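Local coordinates for protein ten1 (Schizosaccharomyces pombe, PDB 3KF6) that maintains telomeres as the OB-fold partner of stn1, in an Rpa2-Rpa3-like complex linked to binding of single-stranded telomeric DNA, at residues 7-12 / 99-104; 24-29 / 66-71. One frame throughout, in Å; residues are numbered along the deposited sequence.

In the fold
From the N terminus the chain first lays down the short strand 8-9, which pairs in parallel with the strand 23-34 that follows it; backbone pairs such as Lys-8 O to Arg-25 N, 2.9 Å, tie contact 1 to contact 2 there. Contact 2 then closes a loop of 36 residues, bringing 66-71 back antiparallel onto 24-29, with the centre of the contact about 2 Å from the centre of the chain. Contact 1 closes a far longer loop, 86 residues, when the C-terminal helix 91-103 returns to 7-12, so contact 2 falls wholly within it. Contact 2 forms one antiparallel ladder of the OB-fold sheet; contact 1 fastens the helix to its edge, the two centres about 12 Å apart.

Contact 1: residues 7-12 / 99-104; sequences AKLIFI and SERQKC
The C-terminal helix of this OB-fold protein meets the N-terminal edge of the sheet here, Gln-102 reaching the backbone of Leu-9. Its NE2 donates to Leu-9 O at 3.1 Å with an N-H...O angle of 159°. The acceptor lies close to the amide plane of Gln-102, and the donor sits on a lone pair in the carbonyl plane. The chain of Gln-102 is extended beyond CG (chi2 -179°), which carries the amide from the helix to the strand, past Ile-10, whose CG2 lies 3.9 Å from NE2 of Gln-102. Gln-14 OE1 accepts from the same NE2, and also from Phe-11 N. One turn earlier on the helix, Ser-99 OG meets the edge of the Phe-11 ring near its plane, 3.4 Å from CZ; OG also makes a weak bond to Arg-95 O. Next to Gln-102 on the helix, Arg-101 crosses Leu-9 at about a right angle, CD2 of Leu-9 standing 4.0 Å from NH1 of Arg-101. The guanidinium of Arg-101 is directed to stn1, where NH1 bonds Asp-72 O of that chain and Trp-136 of that chain makes a cation-pi contact. With two acceptors engaging NE2, the amide is probably fixed in its rotation, so the helix is held by a directional polar bond.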
# COMPACT_ATOMS: atom_id res chain seq x y z
N ALA B 7 -7.12 0.25 -1.54
CA ALA B 7 -7.41 -1.07 -2.08
C ALA B 7 -7.58 -2.13 -1.00
O ALA B 7 -6.97 -2.06 0.07
CB ALA B 7 -6.30 -1.48 -3.05
N LYS B 8 -8.46 -3.10 -1.26
CA LYS B 8 -8.67 -4.21 -0.34
C LYS B 8 -7.73 -5.32 -0.80
O LYS B 8 -7.83 -5.78 -1.93
CB LYS B 8 -10.12 -4.72 -0.41
CG LYS B 8 -11.09 -3.97 0.48
CD LYS B 8 -12.51 -4.49 0.30
CE LYS B 8 -12.63 -5.98 0.62
NZ LYS B 8 -14.00 -6.48 0.30
N LEU B 9 -6.83 -5.72 0.09
CA LEU B 9 -5.87 -6.78 -0.22
C LEU B 9 -6.56 -8.12 -0.04
O LEU B 9 -6.91 -8.50 1.08
CB LEU B 9 -4.66 -6.66 0.71
CG LEU B 9 -3.52 -7.65 0.52
CD1 LEU B 9 -2.91 -7.50 -0.88
CD2 LEU B 9 -2.46 -7.39 1.60
N ILE B 10 -6.73 -8.85 -1.13
CA ILE B 10 -7.42 -10.14 -1.09
C ILE B 10 -6.80 -11.21 -1.98
O ILE B 10 -5.83 -10.96 -2.69
CB ILE B 10 -8.87 -9.99 -1.55
CG1 ILE B 10 -8.89 -9.48 -3.00
CG2 ILE B 10 -9.62 -9.01 -0.65
CD1 ILE B 10 -10.27 -9.45 -3.63
N PHE B 11 -7.37 -12.41 -1.94
CA PHE B 11 -6.92 -13.50 -2.79
C PHE B 11 -7.89 -13.49 -3.97
O PHE B 11 -9.00 -12.97 -3.86
CB PHE B 11 -7.02 -14.85 -2.08
CG PHE B 11 -6.11 -14.98 -0.90
CD1 PHE B 11 -6.61 -14.85 0.39
CD2 PHE B 11 -4.76 -15.23 -1.08
CE1 PHE B 11 -5.76 -14.97 1.49
CE2 PHE B 11 -3.90 -15.34 0.01
CZ PHE B 11 -4.41 -15.22 1.30
N ILE B 12 -7.47 -14.07 -5.09
CA ILE B 12 -8.35 -14.11 -6.25
C ILE B 12 -9.65 -14.83 -5.91
O ILE B 12 -10.72 -14.42 -6.38
CB ILE B 12 -7.65 -14.80 -7.44
CG1 ILE B 12 -6.60 -13.85 -8.03
CG2 ILE B 12 -8.68 -15.21 -8.50
CD1 ILE B 12 -5.82 -14.42 -9.19
N SER B 99 -3.53 -13.29 4.69
CA SER B 99 -4.50 -13.90 5.60
C SER B 99 -4.45 -13.24 6.96
O SER B 99 -5.49 -12.91 7.52
CB SER B 99 -4.24 -15.40 5.75
OG SER B 99 -4.68 -16.10 4.60
N GLU B 100 -3.25 -13.03 7.50
CA GLU B 100 -3.12 -12.40 8.81
C GLU B 100 -3.70 -10.99 8.83
O GLU B 100 -4.36 -10.60 9.79
CB GLU B 100 -1.65 -12.35 9.24
CG GLU B 100 -1.10 -13.67 9.73
CD GLU B 100 -1.95 -14.25 10.85
OE1 GLU B 100 -2.69 -15.23 10.59
OE2 GLU B 100 -1.90 -13.72 11.98
N ARG B 101 -3.45 -10.22 7.77
CA ARG B 101 -3.98 -8.87 7.72
C ARG B 101 -5.50 -8.84 7.73
O ARG B 101 -6.10 -7.89 8.22
CB ARG B 101 -3.46 -8.13 6.49
CG ARG B 101 -2.00 -7.78 6.58
CD ARG B 101 -1.61 -6.77 5.55
NE ARG B 101 -2.39 -5.53 5.69
CZ ARG B 101 -2.20 -4.45 4.93
NH1 ARG B 101 -1.26 -4.46 3.99
NH2 ARG B 101 -2.95 -3.38 5.10
N GLN B 102 -6.13 -9.86 7.17
CA GLN B 102 -7.59 -9.91 7.14
C GLN B 102 -8.13 -10.34 8.50
O GLN B 102 -9.23 -9.93 8.90
CB GLN B 102 -8.07 -10.90 6.06
CG GLN B 102 -7.69 -10.49 4.65
CD GLN B 102 -8.20 -11.46 3.59
OE1 GLN B 102 -8.59 -12.59 3.88
NE2 GLN B 102 -8.18 -11.02 2.34
N LYS B 103 -7.35 -11.13 9.22
CA LYS B 103 -7.77 -11.64 10.52
C LYS B 103 -7.41 -10.78 11.73
O LYS B 103 -8.11 -10.81 12.75
CB LYS B 103 -7.22 -13.05 10.72
CG LYS B 103 -7.69 -14.05 9.67
CD LYS B 103 -7.00 -15.39 9.81
CE LYS B 103 -7.37 -16.34 8.68
NZ LYS B 103 -8.82 -16.69 8.69
N CYS B 104 -6.32 -10.01 11.64
CA CYS B 104 -5.89 -9.15 12.75
C CYS B 104 -6.52 -7.77 12.62
O CYS B 104 -6.57 -7.19 11.53
CB CYS B 104 -4.36 -9.03 12.78
SG CYS B 104 -3.52 -10.62 12.91

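Contact 2: residues 24-29 / 66-71; sequences LRFLGC and LNIVGR
Phe-26 takes the crowded position between its backbone N and carbonyl carbon (chi1 54°), laying its ring alongside Ile-68, while Ile-68 sets CG2 anti to its own N and beside its carbonyl carbon. CB of Ile-68 then lies over one face of the Phe-26 ring, 4.0 Å from the centroid and 19° off the normal, a CH-pi contact offset toward the rim; CG2 of Ile-68 reaches CZ of Phe-26 at 3.7 Å. An alanine in place of this phenylalanine is likely to open a gap over Ile-68 and beside Ile-12 and Val-78, which the ring also touches. Segments 24-29 and 66-71, parts of strands 23-34 and 65-74, form an antiparallel ladder in the OB-fold sheet; their axes approach to 4.7 Å, with 151° between their N-to-C directions. Leu-24 with Gly-70, Phe-26 with Ile-68 and Gly-28 with Leu-66 are the hydrogen-bonded pairs, each closed by two N-H...O bonds; that from Leu-24 N to Gly-70 O is 2.7 Å. On the other face, which carries Arg-25, Leu-27, Asn-67 and Val-69, the extended Arg-25 reaches Asn-67 through water. One water accepts from Arg-25 NE at 2.8 Å and donates to Asn-67 OD1 at 2.9 Å, lying in the guanidinium plane at its edge; a second joins Arg-25 NH2 to the same OD1. Arg-25 NH2 also forms a salt bridge with Glu-132 of the stn1 chain, and Val-69 packs on Tyr-55 of that chain.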
# COMPACT_ATOMS: atom_id res chain seq x y z
N LEU B 24 -9.49 -3.31 -5.61
CA LEU B 24 -8.91 -4.53 -5.04
C LEU B 24 -7.45 -4.70 -5.43
O LEU B 24 -7.03 -4.26 -6.49
CB LEU B 24 -9.67 -5.75 -5.57
CG LEU B 24 -11.19 -5.74 -5.53
CD1 LEU B 24 -11.74 -6.93 -6.32
CD2 LEU B 24 -11.66 -5.79 -4.08
N ARG B 25 -6.68 -5.34 -4.55
CA ARG B 25 -5.29 -5.64 -4.86
C ARG B 25 -5.10 -7.14 -4.66
O ARG B 25 -5.46 -7.68 -3.61
CB ARG B 25 -4.31 -4.87 -3.98
CG ARG B 25 -2.89 -5.36 -4.22
CD ARG B 25 -1.84 -4.69 -3.35
NE ARG B 25 -0.60 -5.45 -3.38
CZ ARG B 25 0.56 -5.00 -2.90
NH1 ARG B 25 0.64 -3.79 -2.36
NH2 ARG B 25 1.64 -5.77 -2.96
N PHE B 26 -4.54 -7.81 -5.66
CA PHE B 26 -4.31 -9.24 -5.56
C PHE B 26 -3.17 -9.71 -6.45
O PHE B 26 -2.75 -9.00 -7.37
CB PHE B 26 -5.59 -10.02 -5.92
CG PHE B 26 -6.16 -9.65 -7.26
CD1 PHE B 26 -7.06 -8.60 -7.38
CD2 PHE B 26 -5.80 -10.36 -8.40
CE1 PHE B 26 -7.58 -8.25 -8.63
CE2 PHE B 26 -6.31 -10.02 -9.65
CZ PHE B 26 -7.21 -8.97 -9.76
N LEU B 27 -2.68 -10.91 -6.16
CA LEU B 27 -1.59 -11.52 -6.91
C LEU B 27 -2.17 -12.66 -7.73
O LEU B 27 -3.02 -13.41 -7.26
CB LEU B 27 -0.54 -12.04 -5.92
CG LEU B 27 0.66 -12.81 -6.46
CD1 LEU B 27 1.51 -11.91 -7.34
CD2 LEU B 27 1.49 -13.33 -5.29
N GLY B 28 -1.71 -12.79 -8.97
CA GLY B 28 -2.22 -13.85 -9.82
C GLY B 28 -1.18 -14.37 -10.79
O GLY B 28 -0.21 -13.67 -11.11
N CYS B 29 -1.39 -15.59 -11.27
CA CYS B 29 -0.48 -16.24 -12.20
C CYS B 29 -1.06 -16.18 -13.62
O CYS B 29 -2.21 -16.56 -13.85
CB CYS B 29 -0.27 -17.69 -11.77
SG CYS B 29 0.95 -18.57 -12.73
N LEU B 66 1.91 -11.74 -11.24
CA LEU B 66 1.70 -10.29 -11.31
C LEU B 66 0.89 -9.75 -10.14
O LEU B 66 -0.01 -10.42 -9.65
CB LEU B 66 0.95 -9.93 -12.59
CG LEU B 66 1.57 -10.31 -13.93
CD1 LEU B 66 0.60 -9.96 -15.05
CD2 LEU B 66 2.89 -9.58 -14.10
N ASN B 67 1.24 -8.54 -9.70
CA ASN B 67 0.48 -7.86 -8.65
C ASN B 67 -0.48 -6.97 -9.43
O ASN B 67 -0.08 -6.27 -10.36
CB ASN B 67 1.37 -7.00 -7.76
CG ASN B 67 2.06 -7.79 -6.68
OD1 ASN B 67 1.45 -8.61 -6.00
ND2 ASN B 67 3.35 -7.52 -6.49
N ILE B 68 -1.75 -6.98 -9.03
CA ILE B 68 -2.78 -6.20 -9.71
C ILE B 68 -3.55 -5.29 -8.76
O ILE B 68 -3.89 -5.70 -7.66
CB ILE B 68 -3.84 -7.14 -10.36
CG1 ILE B 68 -3.18 -8.02 -11.43
CG2 ILE B 68 -4.98 -6.33 -10.97
CD1 ILE B 68 -2.69 -7.26 -12.63
N VAL B 69 -3.79 -4.06 -9.20
CA VAL B 69 -4.63 -3.14 -8.45
C VAL B 69 -5.67 -2.76 -9.50
O VAL B 69 -5.32 -2.33 -10.59
CB VAL B 69 -3.92 -1.86 -7.98
CG1 VAL B 69 -4.95 -0.91 -7.36
CG2 VAL B 69 -2.86 -2.21 -6.96
N GLY B 70 -6.95 -2.95 -9.17
CA GLY B 70 -7.99 -2.61 -10.12
C GLY B 70 -9.34 -2.54 -9.45
O GLY B 70 -9.43 -2.68 -8.24
N ARG B 71 -10.38 -2.32 -10.24
CA ARG B 71 -11.73 -2.24 -9.71
C ARG B 71 -12.59 -3.37 -10.25
O ARG B 71 -12.52 -3.70 -11.43
CB ARG B 71 -12.39 -0.91 -10.09
CG ARG B 71 -11.80 0.31 -9.43
CD ARG B 71 -12.66 1.54 -9.69
NE ARG B 71 -12.03 2.73 -9.13
CZ ARG B 71 -11.94 2.98 -7.83
NH1 ARG B 71 -12.44 2.13 -6.95
NH2 ARG B 71 -11.31 4.07 -7.42
O HOH W 1 -0.67 -8.18 -4.14
O HOH W 2 2.56 -8.40 -2.97